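Local coordinates for protein 5'-deoxynucleotidase (Archaeoglobus fulgidus, PDB 1YNB) that probably hydrolyses 2'-deoxyribonucleoside 5'-monophosphates to the deoxyribonucleoside and phosphate, as a homodimeric, metal-dependent phosphohydrolase of the HD-domain family, at residues A[28-33]-A[143-148]; A[131-136]-A[162-167]. All blocks are in the same frame, centred on the assembly; numbering follows the deposited sequence.

Interaction 1. Residues A[28-33]-A[143-148]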
ATOM      1  N   TRP A  28       3.282  18.926   0.568  1.00 17.93           N
ATOM      2  CA  TRP A  28       4.267  18.230   1.385  1.00 17.09           C
ATOM      3  C   TRP A  28       5.724  18.357   0.959  1.00 16.53           C
ATOM      4  O   TRP A  28       6.611  18.187   1.794  1.00 18.30           O
ATOM      5  CB  TRP A  28       4.003  16.747   1.421  1.00 13.86           C
ATOM      6  CG  TRP A  28       2.569  16.379   1.797  1.00 14.77           C
ATOM      7  CD1 TRP A  28       1.673  15.737   0.993  1.00 13.61           C
ATOM      8  CD2 TRP A  28       1.910  16.631   3.041  1.00 15.41           C
ATOM      9  NE1 TRP A  28       0.470  15.568   1.667  1.00 14.37           N
ATOM     10  CE2 TRP A  28       0.592  16.111   2.930  1.00 14.39           C
ATOM     11  CE3 TRP A  28       2.290  17.253   4.247  1.00 13.88           C
ATOM     12  CZ2 TRP A  28      -0.326  16.198   3.968  1.00 15.16           C
ATOM     13  CZ3 TRP A  28       1.371  17.347   5.284  1.00 14.11           C
ATOM     14  CH2 TRP A  28       0.068  16.815   5.139  1.00 15.31           C
ATOM     15  N   LEU A  29       5.963  18.586  -0.322  1.00 18.43           N
ATOM     16  CA  LEU A  29       7.315  18.649  -0.839  1.00 17.39           C
ATOM     17  C   LEU A  29       8.188  19.695  -0.163  1.00 19.25           C
ATOM     18  O   LEU A  29       9.364  19.433   0.063  1.00 16.44           O
ATOM     19  CB  LEU A  29       7.301  18.918  -2.337  1.00 19.63           C
ATOM     20  CG  LEU A  29       6.558  17.837  -3.153  1.00 19.53           C
ATOM     21  CD1 LEU A  29       6.293  18.381  -4.549  1.00 19.97           C
ATOM     22  CD2 LEU A  29       7.369  16.561  -3.181  1.00 22.51           C
ATOM     23  N   LYS A  30       7.622  20.868   0.132  1.00 19.74           N
ATOM     24  CA  LYS A  30       8.429  21.909   0.768  1.00 21.63           C
ATOM     25  C   LYS A  30       8.806  21.560   2.198  1.00 22.87           C
ATOM     26  O   LYS A  30       9.743  22.173   2.767  1.00 23.95           O
ATOM     27  CB  LYS A  30       7.724  23.268   0.697  1.00 25.34           C
ATOM     28  CG  LYS A  30       6.471  23.368   1.488  1.00 28.01           C
ATOM     29  CD  LYS A  30       5.805  24.718   1.198  1.00 31.85           C
ATOM     30  CE  LYS A  30       4.476  24.853   1.929  1.00 34.77           C
ATOM     31  NZ  LYS A  30       3.496  23.744   1.578  1.00 35.26           N
ATOM     32  N   LEU A  31       8.119  20.586   2.796  1.00 19.76           N
ATOM     33  CA  LEU A  31       8.461  20.155   4.143  1.00 21.24           C
ATOM     34  C   LEU A  31       9.594  19.144   4.103  1.00 20.94           C
ATOM     35  O   LEU A  31      10.012  18.653   5.155  1.00 21.65           O
ATOM     36  CB  LEU A  31       7.277  19.506   4.842  1.00 22.97           C
ATOM     37  CG  LEU A  31       6.284  20.407   5.556  1.00 25.14           C
ATOM     38  CD1 LEU A  31       5.723  21.385   4.566  1.00 28.58           C
ATOM     39  CD2 LEU A  31       5.167  19.561   6.200  1.00 27.55           C
ATOM     40  N   GLY A  32      10.038  18.805   2.902  1.00 20.23           N
ATOM     41  CA  GLY A  32      11.142  17.860   2.721  1.00 20.99           C
ATOM     42  C   GLY A  32      10.755  16.397   2.657  1.00 22.93           C
ATOM     43  O   GLY A  32      11.614  15.522   2.622  1.00 23.98           O
ATOM     44  N   ILE A  33       9.452  16.126   2.621  1.00 21.20           N
ATOM     45  CA  ILE A  33       8.954  14.751   2.507  1.00 20.34           C
ATOM     46  C   ILE A  33       9.197  14.336   1.079  1.00 19.86           C
ATOM     47  O   ILE A  33       8.605  14.857   0.153  1.00 18.19           O
ATOM     48  CB  ILE A  33       7.448  14.675   2.865  1.00 22.50           C
ATOM     49  CG1 ILE A  33       7.274  15.040   4.336  1.00 23.12           C
ATOM     50  CG2 ILE A  33       6.918  13.264   2.600  1.00 22.32           C
ATOM     51  CD1 ILE A  33       5.878  15.521   4.714  1.00 24.26           C
ATOM     52  N   ILE A 143       2.177  18.758  11.279  1.00 22.54           N
ATOM     53  CA  ILE A 143       0.985  18.878  12.113  1.00 23.41           C
ATOM     54  C   ILE A 143       0.187  20.148  11.834  1.00 24.36           C
ATOM     55  O   ILE A 143      -0.995  20.203  12.171  1.00 24.01           O
ATOM     56  CB  ILE A 143       1.315  18.795  13.656  1.00 23.70           C
ATOM     57  CG1 ILE A 143       0.041  18.477  14.451  1.00 24.23           C
ATOM     58  CG2 ILE A 143       1.926  20.111  14.180  1.00 25.58           C
ATOM     59  CD1 ILE A 143      -0.448  17.046  14.234  1.00 22.96           C
ATOM     60  N   ARG A 144       0.809  21.149  11.215  1.00 25.26           N
ATOM     61  CA  ARG A 144       0.090  22.384  10.945  1.00 27.35           C
ATOM     62  C   ARG A 144      -1.029  22.153   9.938  1.00 26.50           C
ATOM     63  O   ARG A 144      -2.024  22.892   9.943  1.00 24.66           O
ATOM     64  CB  ARG A 144       1.018  23.471  10.386  1.00 31.11           C
ATOM     65  CG  ARG A 144       2.064  24.008  11.353  1.00 36.08           C
ATOM     66  CD  ARG A 144       1.450  24.432  12.678  1.00 42.89           C
ATOM     67  NE  ARG A 144       2.353  25.263  13.474  1.00 47.86           N
ATOM     68  CZ  ARG A 144       3.597  24.933  13.820  1.00 50.06           C
ATOM     69  NH1 ARG A 144       4.120  23.765  13.447  1.00 51.01           N
ATOM     70  NH2 ARG A 144       4.330  25.790  14.533  1.00 52.15           N
ATOM     71  N   PHE A 145      -0.851  21.180   9.047  1.00 25.68           N
ATOM     72  CA  PHE A 145      -1.897  20.891   8.056  1.00 26.34           C
ATOM     73  C   PHE A 145      -3.130  20.274   8.731  1.00 25.15           C
ATOM     74  O   PHE A 145      -4.179  20.133   8.096  1.00 28.33           O
ATOM     75  CB  PHE A 145      -1.375  19.935   6.958  1.00 28.37           C
ATOM     76  CG  PHE A 145      -0.379  20.557   5.992  1.00 31.70           C
ATOM     77  CD1 PHE A 145      -0.799  21.054   4.749  1.00 34.40           C
ATOM     78  CD2 PHE A 145       0.983  20.579   6.292  1.00 33.33           C
ATOM     79  CE1 PHE A 145       0.124  21.553   3.814  1.00 35.59           C
ATOM     80  CE2 PHE A 145       1.914  21.077   5.367  1.00 34.97           C
ATOM     81  CZ  PHE A 145       1.486  21.561   4.126  1.00 35.17           C
ATOM     82  N   ALA A 146      -3.011  19.867   9.988  1.00 25.02           N
ATOM     83  CA  ALA A 146      -4.133  19.293  10.699  1.00 25.57           C
ATOM     84  C   ALA A 146      -4.700  20.268  11.720  1.00 26.91           C
ATOM     85  O   ALA A 146      -5.633  19.921  12.423  1.00 27.96           O
ATOM     86  CB  ALA A 146      -3.723  18.027  11.416  1.00 24.80           C
ATOM     87  N   GLU A 147      -4.105  21.453  11.834  1.00 27.60           N
ATOM     88  CA  GLU A 147      -4.545  22.451  12.801  1.00 29.29           C
ATOM     89  C   GLU A 147      -5.449  23.514  12.187  1.00 30.77           C
ATOM     90  O   GLU A 147      -5.331  23.847  11.006  1.00 30.39           O
ATOM     91  CB  GLU A 147      -3.313  23.123  13.470  1.00 28.84           C
ATOM     92  CG  GLU A 147      -2.527  22.130  14.354  1.00 28.75           C
ATOM     93  CD  GLU A 147      -1.236  22.672  14.990  1.00 30.92           C
ATOM     94  OE1 GLU A 147      -0.686  23.655  14.468  1.00 30.33           O
ATOM     95  OE2 GLU A 147      -0.770  22.071  15.996  1.00 30.11           O
ATOM     96  N   ASN A 148      -6.339  24.048  13.018  1.00 35.06           N
ATOM     97  CA  ASN A 148      -7.280  25.096  12.604  1.00 39.20           C
ATOM     98  C   ASN A 148      -8.050  24.682  11.348  1.00 40.19           C
ATOM     99  O   ASN A 148      -8.165  25.457  10.373  1.00 40.95           O
ATOM    100  CB  ASN A 148      -6.521  26.397  12.320  1.00 41.57           C
ATOM    101  CG  ASN A 148      -5.476  26.709  13.383  1.00 43.48           C
ATOM    102  OD1 ASN A 148      -5.768  26.714  14.588  1.00 43.80           O
ATOM    103  ND2 ASN A 148      -4.243  26.975  12.937  1.00 45.28           N
TER
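Phe145 reaches out of the 3-10 segment that runs through 143-146 and lays one face of its ring against the benzo end of Trp28. Trp28 CZ3 lies over the rim of the phenyl ring, 3.4 Å from Phe145 CD2, while Trp28 CH2 sits 3.9 Å from Phe145 CB. The two planes are inclined at 46° with centroids 4.5 Å apart, an oblique aromatic pair. Here the packing is tight: Trp28 is buried, with Leu128 and Gln131 of helix 117-135 against its side chain, and NE1, at the far end of the indole, is hydrogen-bonded to Glu37. That bond, with the packing, is likely to limit how far the indole can turn. With CG of Phe145 anti to the carbonyl carbon (chi1 -71°), the phenyl ring projects toward segment 28-33.

The rim of the phenyl ring is held more loosely. Leu31 comes in at the edge, near the ring plane, with CD2 3.7 Å from Phe145 CE2. Beyond it, exposed Lys30 bends at its last torsion and brings NZ to 3.9 Å from Phe145 CZ, again at the edge; its ammonium is hydrogen-bonded to Gly27 O. Replacing Phe145 by an alanine is likely to strip the benzo end of Trp28 of the ring it packs on and to leave Leu31 without that apolar neighbour. No hydrogen bond spans the two segments, so loop 28-33 and loop 143-148 are joined by van der Waals and aromatic contact alone, centred on a single phenyl ring.

Interaction 2. Residues A[131-136]-A[162-167]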
ATOM      1  N   GLN A 131      -3.446  12.888   7.383  1.00 13.87           N
ATOM      2  CA  GLN A 131      -2.137  12.731   6.736  1.00 15.92           C
ATOM      3  C   GLN A 131      -1.119  13.665   7.420  1.00 16.93           C
ATOM      4  O   GLN A 131       0.078  13.340   7.520  1.00 14.53           O
ATOM      5  CB  GLN A 131      -2.218  13.021   5.241  1.00 15.45           C
ATOM      6  CG  GLN A 131      -0.895  12.699   4.490  1.00 16.23           C
ATOM      7  CD  GLN A 131      -0.429  11.244   4.635  1.00 19.61           C
ATOM      8  OE1 GLN A 131      -0.980  10.338   3.991  1.00 18.97           O
ATOM      9  NE2 GLN A 131       0.604  11.016   5.467  1.00 16.51           N
ATOM     10  N   GLY A 132      -1.617  14.781   7.926  1.00 14.76           N
ATOM     11  CA  GLY A 132      -0.761  15.728   8.656  1.00 17.49           C
ATOM     12  C   GLY A 132      -0.273  15.105   9.969  1.00 19.51           C
ATOM     13  O   GLY A 132       0.919  15.219  10.337  1.00 18.29           O
ATOM     14  N   VAL A 133      -1.185  14.459  10.699  1.00 17.77           N
ATOM     15  CA  VAL A 133      -0.846  13.785  11.949  1.00 18.18           C
ATOM     16  C   VAL A 133       0.120  12.645  11.646  1.00 17.81           C
ATOM     17  O   VAL A 133       1.084  12.451  12.406  1.00 16.98           O
ATOM     18  CB  VAL A 133      -2.098  13.229  12.646  1.00 18.90           C
ATOM     19  CG1 VAL A 133      -1.739  12.261  13.776  1.00 18.51           C
ATOM     20  CG2 VAL A 133      -2.885  14.404  13.257  1.00 21.52           C
ATOM     21  N   GLU A 134      -0.123  11.903  10.568  1.00 16.39           N
ATOM     22  CA  GLU A 134       0.759  10.761  10.218  1.00 15.94           C
ATOM     23  C   GLU A 134       2.153  11.259   9.835  1.00 17.75           C
ATOM     24  O   GLU A 134       3.164  10.683  10.260  1.00 20.07           O
ATOM     25  CB  GLU A 134       0.146   9.959   9.055  1.00 15.70           C
ATOM     26  CG  GLU A 134      -1.092   9.229   9.553  1.00 16.33           C
ATOM     27  CD  GLU A 134      -2.157   8.953   8.475  1.00 17.15           C
ATOM     28  OE1 GLU A 134      -3.209   8.386   8.864  1.00 19.25           O
ATOM     29  OE2 GLU A 134      -1.945   9.276   7.283  1.00 15.79           O
ATOM     30  N   TYR A 135       2.225  12.319   9.044  1.00 15.65           N
ATOM     31  CA  TYR A 135       3.537  12.833   8.638  1.00 16.12           C
ATOM     32  C   TYR A 135       4.284  13.571   9.750  1.00 16.10           C
ATOM     33  O   TYR A 135       5.518  13.713   9.672  1.00 19.49           O
ATOM     34  CB  TYR A 135       3.409  13.762   7.424  1.00 14.94           C
ATOM     35  CG  TYR A 135       3.213  13.074   6.080  1.00 16.19           C
ATOM     36  CD1 TYR A 135       3.733  11.788   5.832  1.00 13.75           C
ATOM     37  CD2 TYR A 135       2.614  13.740   5.021  1.00 14.46           C
ATOM     38  CE1 TYR A 135       3.666  11.208   4.561  1.00 16.34           C
ATOM     39  CE2 TYR A 135       2.534  13.175   3.739  1.00 14.27           C
ATOM     40  CZ  TYR A 135       3.062  11.913   3.510  1.00 14.41           C
ATOM     41  OH  TYR A 135       3.004  11.331   2.283  1.00 16.57           O
ATOM     42  N   SER A 136       3.559  14.027  10.766  1.00 15.67           N
ATOM     43  CA  SER A 136       4.174  14.768  11.878  1.00 18.68           C
ATOM     44  C   SER A 136       5.197  13.921  12.617  1.00 22.02           C
ATOM     45  O   SER A 136       6.111  14.464  13.243  1.00 22.52           O
ATOM     46  CB  SER A 136       3.110  15.293  12.860  1.00 18.91           C
ATOM     47  OG  SER A 136       2.589  14.256  13.681  1.00 22.00           O
ATOM     48  N   VAL A 162     -11.411  13.679  17.894  1.00 22.75           N
ATOM     49  CA  VAL A 162     -10.741  12.488  18.402  1.00 22.63           C
ATOM     50  C   VAL A 162      -9.365  12.311  17.735  1.00 24.56           C
ATOM     51  O   VAL A 162      -8.415  11.911  18.408  1.00 24.06           O
ATOM     52  CB  VAL A 162     -11.626  11.215  18.218  1.00 25.75           C
ATOM     53  CG1 VAL A 162     -10.869   9.943  18.639  1.00 24.88           C
ATOM     54  CG2 VAL A 162     -12.871  11.368  19.104  1.00 25.53           C
ATOM     55  N   LEU A 163      -9.269  12.615  16.436  1.00 23.18           N
ATOM     56  CA  LEU A 163      -7.991  12.516  15.705  1.00 21.98           C
ATOM     57  C   LEU A 163      -6.945  13.338  16.466  1.00 23.37           C
ATOM     58  O   LEU A 163      -5.822  12.873  16.704  1.00 23.99           O
ATOM     59  CB  LEU A 163      -8.107  13.142  14.315  1.00 20.93           C
ATOM     60  CG  LEU A 163      -7.183  12.915  13.095  1.00 24.33           C
ATOM     61  CD1 LEU A 163      -6.875  14.264  12.422  1.00 22.44           C
ATOM     62  CD2 LEU A 163      -5.970  12.061  13.416  1.00 23.01           C
ATOM     63  N   MET A 164      -7.311  14.575  16.794  1.00 24.00           N
ATOM     64  CA  MET A 164      -6.373  15.469  17.476  1.00 24.29           C
ATOM     65  C   MET A 164      -6.184  15.201  18.964  1.00 26.50           C
ATOM     66  O   MET A 164      -5.154  15.599  19.541  1.00 25.28           O
ATOM     67  CB  MET A 164      -6.769  16.930  17.214  1.00 22.96           C
ATOM     68  CG  MET A 164      -6.834  17.328  15.696  1.00 22.83           C
ATOM     69  SD  MET A 164      -5.262  17.057  14.797  1.00 24.29           S
ATOM     70  CE  MET A 164      -4.363  18.642  15.236  1.00 26.74           C
ATOM     71  N   GLU A 165      -7.154  14.545  19.605  1.00 26.59           N
ATOM     72  CA  GLU A 165      -7.003  14.198  21.016  1.00 28.30           C
ATOM     73  C   GLU A 165      -5.971  13.078  21.091  1.00 29.36           C
ATOM     74  O   GLU A 165      -5.096  13.086  21.951  1.00 28.06           O
ATOM     75  CB  GLU A 165      -8.297  13.648  21.610  1.00 31.12           C
ATOM     76  CG  GLU A 165      -9.385  14.674  21.821  1.00 34.12           C
ATOM     77  CD  GLU A 165     -10.595  14.057  22.506  1.00 36.79           C
ATOM     78  OE1 GLU A 165     -11.162  13.061  21.969  1.00 35.37           O
ATOM     79  OE2 GLU A 165     -10.963  14.569  23.587  1.00 37.94           O
ATOM     80  N   ARG A 166      -6.084  12.122  20.169  1.00 27.77           N
ATOM     81  CA  ARG A 166      -5.199  10.969  20.162  1.00 28.02           C
ATOM     82  C   ARG A 166      -3.825  11.211  19.550  1.00 28.39           C
ATOM     83  O   ARG A 166      -2.826  10.743  20.109  1.00 28.04           O
ATOM     84  CB  ARG A 166      -5.834   9.794  19.385  1.00 31.33           C
ATOM     85  CG  ARG A 166      -7.152   9.255  19.934  1.00 34.70           C
ATOM     86  CD  ARG A 166      -7.685   8.059  19.073  1.00 38.60           C
ATOM     87  NE  ARG A 166      -6.797   6.880  19.078  1.00 40.50           N
ATOM     88  CZ  ARG A 166      -5.960   6.536  18.092  1.00 40.68           C
ATOM     89  NH1 ARG A 166      -5.883   7.271  16.994  1.00 36.93           N
ATOM     90  NH2 ARG A 166      -5.176   5.451  18.219  1.00 41.87           N
ATOM     91  N   LYS A 167      -3.800  11.929  18.420  1.00 25.16           N
ATOM     92  CA  LYS A 167      -2.587  12.170  17.632  1.00 26.27           C
ATOM     93  C   LYS A 167      -1.743  10.904  17.662  1.00 27.09           C
ATOM     94  O   LYS A 167      -0.564  10.909  17.969  1.00 26.86           O
ATOM     95  CB  LYS A 167      -1.802  13.374  18.146  1.00 27.36           C
ATOM     96  CG  LYS A 167      -2.473  14.702  17.830  1.00 28.53           C
ATOM     97  CD  LYS A 167      -1.493  15.870  18.004  1.00 28.43           C
ATOM     98  CE  LYS A 167      -2.186  17.226  17.911  1.00 29.85           C
ATOM     99  NZ  LYS A 167      -3.009  17.509  19.110  1.00 30.38           N
TER
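Val133 supplies all of the 131-136 side of this contact, and its two methyls have separate partners. The apolar contacts belong mostly to CG2, which lies 3.9 Å from Leu163 CD2 and at the same distance from Met164 SD. Leu163 slides past the valine side chain, whereas Met164 crosses it obliquely, its chain folded at chi2 and chi3 to bring the sulfur round to the methyl. CG1 of Val133, anti to the backbone N (chi1 167°), rests against main chain instead, 3.9 Å from Lys167 CA, where phi turns positive and helix 154-166 has ended.

In the fold this is helix-to-helix packing between the C-terminal turns of helices 117-135 and 154-166 in the all-helical HD-type domain. Both segments also meet the second subunit: Glu134 is hydrogen-bonded to His15 of the second subunit, and Leu163 packs on that same histidine.

No hydrogen bond joins the two segments; two side-chain bonds within them tie up carbonyls near the helix ends. Ser136 OG donates to Val133 O at 2.7 Å, tilted 28° from the carbonyl plane. Lys167 curls its side chain back along its own helix, and NZ meets Met164 O at 2.9 Å, in the carbonyl plane and on a lone pair.

Running from the N terminus, the chain passes 28-33 in the loop between helices 8-18 and 39-56, then 131-136 on helix 117-135, next 143-148 in the following loop, and last 162-167 on helix 154-166. Interaction 1 therefore closes a long loop across 109 residues, interaction 2 a shorter one across 25, and the two cross rather than nest. Their centres lie 12 Å apart and they touch directly: Trp28 meets Tyr135 edge-to-face, Ile143 packs on Val133, and Ala146 lies against Met164. Segment 131-136 thus stands between the early loop and the last helix, joining both contacts into one region.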